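Local coordinates for protein alkaline phosphatase D (Bacillus subtilis, PDB 2YEQ) that hydrolyses phosphate esters, acting as an alkaline phosphatase and phosphodiesterase through an active site that holds iron and calcium, at residues Glu229-Val232 / Leu233-Ala237; Ile177-Gln180 / Asp181-Arg185; Tyr154-Gly157 / Pro158-Val162. All blocks are in the same frame, centred on the assembly; numbering follows the deposited sequence.

Contact 1. Residues Glu229-Val232 / Leu233-Ala237; sequences EAFV and LRRAA. With PE5 (3,6,9,12,15,18,21,24-octaoxahexacosan-1-ol), chain J.
R235 passes beside the ring of F231, one helical turn earlier. Its CB lies 3.6 Å from F231 O. That same oxygen takes the backbone bond from R235 N at 2.8 Å. CG sits opposite the backbone N (chi1 -160°), which carries the chain out beside the phenyl group. CD then comes 4.2 Å from F231 CE2, at a slant to the ring. A bend at chi3 (93°) turns the tip, and the guanidinium plane stands 81° from the ring plane. The tip is held outside this turn: NH2 bonds to P257 O, and NH1 to N219 OD1 and Q280 O. The backbone bond is the i to i+4 bond of an alpha helix, here helix 228-245. The flanking bonds follow the same pattern: R234 N to A230 O and A236 N to V232 O, both 3.1 Å. R234 leaves on another side of the helix, fully extended from CG to NE. Its NH2 bonds to E175 and its NE to Y182 OH. Its CD runs past F231 CD1 at 4.4 Å, and both arginine stems slant past this buried ring. A polyether molecule lies along the outer side, its C1 3.8 Å from A230 CB.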
loop_
_atom_site.group_PDB
_atom_site.type_symbol
_atom_site.label_atom_id
_atom_site.label_comp_id
_atom_site.label_asym_id
_atom_site.label_seq_id
_atom_site.Cartn_x
_atom_site.Cartn_y
_atom_site.Cartn_z
ATOM N N GLU A 229 -2.913 -26.624 1.195
ATOM C CA GLU A 229 -2.954 -27.021 -0.206
ATOM C C GLU A 229 -3.879 -26.120 -1.048
ATOM O O GLU A 229 -3.520 -25.681 -2.141
ATOM C CB GLU A 229 -3.395 -28.494 -0.303
ATOM C CG GLU A 229 -3.402 -29.039 -1.687
ATOM C CD GLU A 229 -3.818 -30.527 -1.693
ATOM O OE1 GLU A 229 -4.926 -30.874 -1.201
ATOM O OE2 GLU A 229 -3.020 -31.324 -2.182
ATOM N N ALA A 230 -5.082 -25.877 -0.562
ATOM C CA ALA A 230 -6.029 -25.005 -1.289
ATOM C C ALA A 230 -5.489 -23.563 -1.303
ATOM O O ALA A 230 -5.675 -22.841 -2.266
ATOM C CB ALA A 230 -7.408 -25.011 -0.634
ATOM N N PHE A 231 -4.825 -23.157 -0.220
ATOM C CA PHE A 231 -4.325 -21.780 -0.141
ATOM C C PHE A 231 -3.227 -21.501 -1.147
ATOM O O PHE A 231 -3.174 -20.412 -1.713
ATOM C CB PHE A 231 -3.849 -21.424 1.251
ATOM C CG PHE A 231 -3.376 -19.988 1.342
ATOM C CD1 PHE A 231 -4.302 -18.963 1.340
ATOM C CD2 PHE A 231 -2.026 -19.688 1.321
ATOM C CE1 PHE A 231 -3.901 -17.613 1.363
ATOM C CE2 PHE A 231 -1.602 -18.345 1.359
ATOM C CZ PHE A 231 -2.549 -17.315 1.370
ATOM N N VAL A 232 -2.367 -22.476 -1.415
ATOM C CA VAL A 232 -1.306 -22.281 -2.387
ATOM C C VAL A 232 -1.861 -22.012 -3.792
ATOM O O VAL A 232 -1.332 -21.184 -4.543
ATOM C CB VAL A 232 -0.315 -23.454 -2.392
ATOM C CG1 VAL A 232 0.775 -23.255 -3.467
ATOM C CG2 VAL A 232 0.319 -23.583 -0.999
ATOM N N LEU A 233 -2.929 -22.719 -4.144
ATOM C CA LEU A 233 -3.596 -22.481 -5.412
ATOM C C LEU A 233 -4.220 -21.084 -5.409
ATOM O O LEU A 233 -4.157 -20.358 -6.382
ATOM C CB LEU A 233 -4.664 -23.546 -5.644
ATOM C CG LEU A 233 -4.110 -24.953 -5.910
ATOM C CD1 LEU A 233 -5.268 -25.965 -5.885
ATOM C CD2 LEU A 233 -3.376 -24.949 -7.244
ATOM N N ARG A 234 -4.810 -20.723 -4.287
ATOM C CA ARG A 234 -5.393 -19.408 -4.137
ATOM C C ARG A 234 -4.349 -18.276 -4.255
ATOM O O ARG A 234 -4.587 -17.261 -4.909
ATOM C CB ARG A 234 -6.098 -19.350 -2.810
ATOM C CG ARG A 234 -7.033 -18.241 -2.677
ATOM C CD ARG A 234 -7.720 -18.326 -1.385
ATOM N NE ARG A 234 -8.611 -17.204 -1.224
ATOM C CZ ARG A 234 -9.406 -17.003 -0.197
ATOM N NH1 ARG A 234 -9.474 -17.874 0.804
ATOM N NH2 ARG A 234 -10.164 -15.922 -0.181
ATOM N N ARG A 235 -3.171 -18.475 -3.668
ATOM C CA ARG A 235 -2.115 -17.489 -3.765
ATOM C C ARG A 235 -1.617 -17.320 -5.192
ATOM O O ARG A 235 -1.359 -16.192 -5.629
ATOM C CB ARG A 235 -0.939 -17.812 -2.828
ATOM C CG ARG A 235 -0.064 -16.602 -2.541
ATOM C CD ARG A 235 1.025 -16.905 -1.526
ATOM N NE ARG A 235 2.286 -17.316 -2.141
ATOM C CZ ARG A 235 3.426 -17.463 -1.472
ATOM N NH1 ARG A 235 3.439 -17.279 -0.164
ATOM N NH2 ARG A 235 4.534 -17.814 -2.096
ATOM N N ALA A 236 -1.500 -18.410 -5.935
ATOM C CA ALA A 236 -1.142 -18.335 -7.337
ATOM C C ALA A 236 -2.162 -17.518 -8.164
ATOM O O ALA A 236 -1.766 -16.705 -8.994
ATOM C CB ALA A 236 -0.944 -19.767 -7.954
ATOM N N ALA A 237 -3.445 -17.752 -7.937
ATOM C CA ALA A 237 -4.519 -17.011 -8.606
ATOM C C ALA A 237 -4.474 -15.508 -8.244
ATOM O O ALA A 237 -4.554 -14.657 -9.126
ATOM C CB ALA A 237 -5.856 -17.586 -8.235
HETATM C C48 PE5 J . -11.748 -24.942 -2.867
HETATM C C50 PE5 J . -12.549 -23.966 -2.000
HETATM O O1 PE5 J . -11.732 -23.254 -1.049
HETATM C C1 PE5 J . -10.408 -22.911 -1.514
HETATM C C2 PE5 J . -9.719 -21.874 -0.607
HETATM O O2 PE5 J . -10.309 -21.783 0.693
#

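Contact 2. Residues Ile177-Gln180 / Asp181-Arg185; sequences ITLQ and DYRNR. With EDO (1,2-ethanediol), chain O; EDO (1,2-ethanediol), chain B; EDO (1,2-ethanediol), chain Q.
T178 and D181 form a capping box at the start of helix 179-190. T178 OG1 sits between its own backbone N and carbonyl carbon (chi1 64°). From there T178 OG1 accepts from D181 N at 3.1 Å. D181 reaches back, and its OD2 takes two backbone N-H groups. I177 N meets the anti lone pair of D181 OD2 at 2.9 Å. T178 N meets D181 OD2 at 3.0 Å from above the carboxylate plane. Two bonds thus grip one oxygen and fix the rotation of the carboxylate. The other oxygen, OD1, binds a 1,2-ethanediol.

One turn after L179, R183 runs extended from CG to NE. L179 CD2 lies 3.6 Å above the centre of its guanidinium. Q180 folds back at chi2 (46°), which brings OE1 to the guanidinium edge, 3.1 Å from R183 NH1. The amide is turned well away from the guanidinium plane. R183 NE makes a salt bridge with E244. A leucine in place of R183 would probably leave E244 without its positive mate and Q180 OE1 without this donor, and the amide would be freer to turn.

Y182 brings its ring edge to the start of the helix, with CE2 3.6 Å from I177 O in the ring plane. Its OH bonds to V213 O. The helix start packs against helix 228-245: L179 touches Q240, I177 touches R234, and Y182 packs on A238 and A241.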
loop_
_atom_site.group_PDB
_atom_site.type_symbol
_atom_site.label_atom_id
_atom_site.label_comp_id
_atom_site.label_asym_id
_atom_site.label_seq_id
_atom_site.Cartn_x
_atom_site.Cartn_y
_atom_site.Cartn_z
ATOM N N ILE A 177 -11.841 -16.940 -4.852
ATOM C CA ILE A 177 -10.983 -18.128 -4.769
ATOM C C ILE A 177 -10.204 -18.364 -6.033
ATOM O O ILE A 177 -9.004 -18.615 -5.982
ATOM C CB ILE A 177 -11.822 -19.401 -4.493
ATOM C CG1 ILE A 177 -12.590 -19.254 -3.177
ATOM C CG2 ILE A 177 -10.923 -20.664 -4.509
ATOM C CD1 ILE A 177 -11.698 -19.012 -1.984
ATOM N N THR A 178 -10.873 -18.313 -7.176
ATOM C CA THR A 178 -10.232 -18.633 -8.456
ATOM C C THR A 178 -9.629 -17.403 -9.113
ATOM O O THR A 178 -9.946 -16.258 -8.752
ATOM C CB THR A 178 -11.262 -19.171 -9.453
ATOM O OG1 THR A 178 -12.192 -18.139 -9.708
ATOM C CG2 THR A 178 -12.022 -20.395 -8.896
ATOM N N LEU A 179 -8.796 -17.634 -10.109
ATOM C CA LEU A 179 -8.227 -16.570 -10.903
ATOM C C LEU A 179 -9.305 -15.620 -11.423
ATOM O O LEU A 179 -9.160 -14.391 -11.329
ATOM C CB LEU A 179 -7.381 -17.128 -12.039
ATOM C CG LEU A 179 -6.728 -16.125 -12.999
ATOM C CD1 LEU A 179 -5.771 -15.147 -12.295
ATOM C CD2 LEU A 179 -6.029 -16.871 -14.119
ATOM N N GLN A 180 -10.398 -16.166 -11.939
ATOM C CA GLN A 180 -11.451 -15.319 -12.480
ATOM C C GLN A 180 -12.090 -14.499 -11.358
ATOM O O GLN A 180 -12.371 -13.330 -11.544
ATOM C CB GLN A 180 -12.499 -16.158 -13.259
ATOM C CG GLN A 180 -13.082 -15.474 -14.490
ATOM C CD GLN A 180 -12.038 -14.797 -15.395
ATOM O OE1 GLN A 180 -11.029 -15.393 -15.767
ATOM N NE2 GLN A 180 -12.273 -13.529 -15.715
ATOM N N ASP A 181 -12.333 -15.114 -10.205
ATOM C CA ASP A 181 -12.861 -14.415 -9.045
ATOM C C ASP A 181 -11.959 -13.185 -8.677
ATOM O O ASP A 181 -12.467 -12.096 -8.428
ATOM C CB ASP A 181 -12.909 -15.312 -7.804
ATOM C CG ASP A 181 -13.911 -16.469 -7.882
ATOM O OD1 ASP A 181 -14.855 -16.455 -8.699
ATOM O OD2 ASP A 181 -13.762 -17.387 -7.034
ATOM N N TYR A 182 -10.653 -13.399 -8.634
ATOM C CA TYR A 182 -9.694 -12.332 -8.294
ATOM C C TYR A 182 -9.639 -11.244 -9.353
ATOM O O TYR A 182 -9.541 -10.055 -9.033
ATOM C CB TYR A 182 -8.275 -12.898 -8.038
ATOM C CG TYR A 182 -8.129 -13.423 -6.643
ATOM C CD1 TYR A 182 -7.796 -12.568 -5.586
ATOM C CD2 TYR A 182 -8.325 -14.779 -6.360
ATOM C CE1 TYR A 182 -7.687 -13.045 -4.274
ATOM C CE2 TYR A 182 -8.227 -15.269 -5.064
ATOM C CZ TYR A 182 -7.898 -14.407 -4.021
ATOM O OH TYR A 182 -7.792 -14.911 -2.750
ATOM N N ARG A 183 -9.674 -11.644 -10.613
ATOM C CA ARG A 183 -9.690 -10.691 -11.724
ATOM C C ARG A 183 -10.922 -9.789 -11.646
ATOM O O ARG A 183 -10.810 -8.551 -11.807
ATOM C CB ARG A 183 -9.658 -11.415 -13.064
ATOM C CG ARG A 183 -8.336 -11.986 -13.452
ATOM C CD ARG A 183 -8.516 -12.927 -14.661
ATOM N NE ARG A 183 -7.255 -13.255 -15.289
ATOM C CZ ARG A 183 -7.109 -14.132 -16.271
ATOM N NH1 ARG A 183 -8.154 -14.797 -16.749
ATOM N NH2 ARG A 183 -5.928 -14.318 -16.797
ATOM N N ASN A 184 -12.080 -10.396 -11.381
ATOM C CA ASN A 184 -13.314 -9.652 -11.286
ATOM C C ASN A 184 -13.336 -8.718 -10.077
ATOM O O ASN A 184 -13.888 -7.607 -10.134
ATOM C CB ASN A 184 -14.535 -10.586 -11.295
ATOM C CG ASN A 184 -14.739 -11.263 -12.647
ATOM O OD1 ASN A 184 -14.168 -10.828 -13.649
ATOM N ND2 ASN A 184 -15.527 -12.347 -12.672
ATOM N N ARG A 185 -12.735 -9.149 -8.973
ATOM C CA ARG A 185 -12.672 -8.279 -7.805
ATOM C C ARG A 185 -11.738 -7.082 -8.098
ATOM O O ARG A 185 -12.080 -5.957 -7.739
ATOM C CB ARG A 185 -12.166 -9.038 -6.587
ATOM C CG ARG A 185 -12.105 -8.221 -5.315
ATOM C CD ARG A 185 -13.440 -7.730 -4.867
ATOM N NE ARG A 185 -14.524 -8.722 -4.827
ATOM C CZ ARG A 185 -14.883 -9.456 -3.779
ATOM N NH1 ARG A 185 -14.206 -9.387 -2.628
ATOM N NH2 ARG A 185 -15.946 -10.276 -3.885
HETATM C C1 EDO O . -15.358 -19.798 -10.025
HETATM O O1 EDO O . -16.197 -19.004 -9.165
HETATM C C2 EDO O . -14.761 -18.950 -11.151
HETATM O O2 EDO O . -13.681 -19.638 -11.796
HETATM C C1 EDO B . -15.905 -15.170 -11.153
HETATM O O1 EDO B . -16.503 -16.297 -11.822
HETATM C C2 EDO B . -16.829 -14.561 -10.091
HETATM O O2 EDO B . -16.692 -13.135 -10.030
HETATM C C1 EDO Q . -8.693 -22.028 -6.868
HETATM O O1 EDO Q . -7.757 -21.192 -6.176
HETATM C C2 EDO Q . -8.152 -22.616 -8.173
HETATM O O2 EDO Q . -7.080 -21.823 -8.680
#

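Contact 3. Residues Tyr154-Gly157 / Pro158-Val162; sequences YEYG and PNEYV. With FE (Fe (III) ion), chain C.
Y161 lays its CB over one face of the Y156 ring. The carbon is 3.8 Å from the ring centroid and 22° off the normal, a CH-pi contact. The opposite face of Y156 carries E155 OE2, offset toward the rim. E160 OE1 lies at the ring edge, 3.5 Å from Y156 CB, with the carboxylate almost at right angles to the ring. Y156 is therefore bordered on two faces and one edge.

Y161 CG is opposite the backbone N (chi1 176°), and this directs the ring toward Y154. There its CE2 meets Y154 CE2 at 3.8 Å. The two rings are tilted to each other by 36°, with centroids 5.9 Å apart. The three tyrosines make an aromatic cluster.

The polar side of the turn is held by E160. Its chain is extended beyond CG, and OE1 accepts from G157 N at 2.8 Å from above the carboxylate plane. OE2 makes a salt bridge with K520, which also bonds to P158 O. The E160 carboxylate packs close to G157 CA. A water closes the turn, donating to G157 O at 2.7 Å and accepting from Y161 N.

Y154 ends on the iron, with OH 2.0 Å from the metal and also bonded to S412 OG. C124, D151 and H382 bind the same ion, and D151 also binds calcium. This is part of the iron- and calcium-containing active site of PhoD, with Y154 as one iron ligand.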
loop_
_atom_site.group_PDB
_atom_site.type_symbol
_atom_site.label_atom_id
_atom_site.label_comp_id
_atom_site.label_asym_id
_atom_site.label_seq_id
_atom_site.Cartn_x
_atom_site.Cartn_y
_atom_site.Cartn_z
ATOM N N TYR A 154 -10.026 -6.316 -1.126
ATOM C CA TYR A 154 -10.385 -7.236 -0.056
ATOM C C TYR A 154 -11.107 -8.420 -0.726
ATOM O O TYR A 154 -11.700 -8.263 -1.807
ATOM C CB TYR A 154 -11.273 -6.584 1.018
ATOM C CG TYR A 154 -10.518 -5.609 1.911
ATOM C CD1 TYR A 154 -10.025 -4.396 1.397
ATOM C CD2 TYR A 154 -10.253 -5.915 3.235
ATOM C CE1 TYR A 154 -9.315 -3.508 2.184
ATOM C CE2 TYR A 154 -9.538 -5.028 4.058
ATOM C CZ TYR A 154 -9.054 -3.835 3.517
ATOM O OH TYR A 154 -8.372 -2.946 4.295
ATOM N N GLU A 155 -11.061 -9.568 -0.062
ATOM C CA GLU A 155 -11.459 -10.853 -0.651
ATOM C C GLU A 155 -12.862 -11.306 -0.330
ATOM O O GLU A 155 -13.362 -12.286 -0.916
ATOM C CB GLU A 155 -10.450 -11.927 -0.218
ATOM C CG GLU A 155 -10.684 -12.499 1.207
ATOM C CD GLU A 155 -9.996 -11.694 2.307
ATOM O OE1 GLU A 155 -9.599 -10.530 2.046
ATOM O OE2 GLU A 155 -9.886 -12.211 3.449
ATOM N N TYR A 156 -13.504 -10.621 0.606
ATOM C CA TYR A 156 -14.761 -11.061 1.174
ATOM C C TYR A 156 -15.940 -11.108 0.199
ATOM O O TYR A 156 -15.924 -10.473 -0.853
ATOM C CB TYR A 156 -15.142 -10.172 2.351
ATOM C CG TYR A 156 -14.147 -10.240 3.489
ATOM C CD1 TYR A 156 -14.087 -11.357 4.308
ATOM C CD2 TYR A 156 -13.251 -9.198 3.731
ATOM C CE1 TYR A 156 -13.171 -11.439 5.338
ATOM C CE2 TYR A 156 -12.327 -9.272 4.746
ATOM C CZ TYR A 156 -12.275 -10.397 5.534
ATOM O OH TYR A 156 -11.357 -10.472 6.549
ATOM N N GLY A 157 -16.925 -11.927 0.557
ATOM C CA GLY A 157 -18.265 -11.833 0.015
ATOM C C GLY A 157 -18.972 -10.647 0.640
ATOM O O GLY A 157 -18.385 -9.918 1.448
ATOM N N PRO A 158 -20.229 -10.442 0.274
ATOM C CA PRO A 158 -20.976 -9.302 0.790
ATOM C C PRO A 158 -21.493 -9.544 2.206
ATOM O O PRO A 158 -21.728 -10.685 2.592
ATOM C CB PRO A 158 -22.123 -9.154 -0.219
ATOM C CG PRO A 158 -22.317 -10.483 -0.759
ATOM C CD PRO A 158 -20.952 -11.114 -0.820
ATOM N N ASN A 159 -21.651 -8.475 2.979
ATOM C CA ASN A 159 -22.168 -8.555 4.347
ATOM C C ASN A 159 -21.318 -9.438 5.257
ATOM O O ASN A 159 -21.845 -10.151 6.123
ATOM C CB ASN A 159 -23.608 -9.099 4.364
ATOM C CG ASN A 159 -24.529 -8.353 3.422
ATOM O OD1 ASN A 159 -25.121 -8.941 2.503
ATOM N ND2 ASN A 159 -24.659 -7.052 3.645
ATOM N N GLU A 160 -20.015 -9.453 5.043
ATOM C CA GLU A 160 -19.145 -10.255 5.883
ATOM C C GLU A 160 -18.302 -9.356 6.770
ATOM O O GLU A 160 -18.444 -9.385 8.008
ATOM C CB GLU A 160 -18.290 -11.187 5.034
ATOM C CG GLU A 160 -19.115 -12.325 4.451
ATOM C CD GLU A 160 -18.420 -13.078 3.340
ATOM O OE1 GLU A 160 -17.181 -12.950 3.200
ATOM O OE2 GLU A 160 -19.136 -13.802 2.598
ATOM N N TYR A 161 -17.427 -8.575 6.142
ATOM C CA TYR A 161 -16.574 -7.641 6.864
ATOM C C TYR A 161 -17.271 -6.296 6.883
ATOM O O TYR A 161 -17.172 -5.519 5.929
ATOM C CB TYR A 161 -15.220 -7.556 6.191
ATOM C CG TYR A 161 -14.263 -6.548 6.800
ATOM C CD1 TYR A 161 -14.327 -6.196 8.151
ATOM C CD2 TYR A 161 -13.299 -5.949 6.022
ATOM C CE1 TYR A 161 -13.452 -5.279 8.688
ATOM C CE2 TYR A 161 -12.410 -5.046 6.553
ATOM C CZ TYR A 161 -12.489 -4.713 7.874
ATOM O OH TYR A 161 -11.624 -3.779 8.385
ATOM N N VAL A 162 -18.001 -6.051 7.965
ATOM C CA VAL A 162 -18.968 -4.973 8.014
ATOM C C VAL A 162 -18.447 -3.807 8.860
ATOM O O VAL A 162 -18.032 -3.969 10.007
ATOM C CB VAL A 162 -20.322 -5.461 8.507
ATOM C CG1 VAL A 162 -21.338 -4.272 8.624
ATOM C CG2 VAL A 162 -20.845 -6.568 7.536
HETATM FE FE FE C . -6.891 -3.170 5.614
HETATM O O HOH W 1 -18.083 -7.997 3.356
#

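Contact 3 is mostly buried and lies in the loop between strand 145-148 and helix 179-190, where it supplies an iron ligand. Contacts 1 and 2 are partly buried helical turns, with polyether or ethanediol molecules at their outer sides. Their chemistry differs accordingly. Contact 1 is regular backbone bonding with buried arginines bonded to residues outside the turn, contact 2 a capped helix start, and contact 3 an aromatic cluster with one tyrosine on the iron. The three touch one another. R234 joins contact 1 to contact 2 and packs on E155 of contact 3. R185 of contact 2 bonds to the carbonyls of Y154 and Y156, tying helix 179-190 to the iron loop.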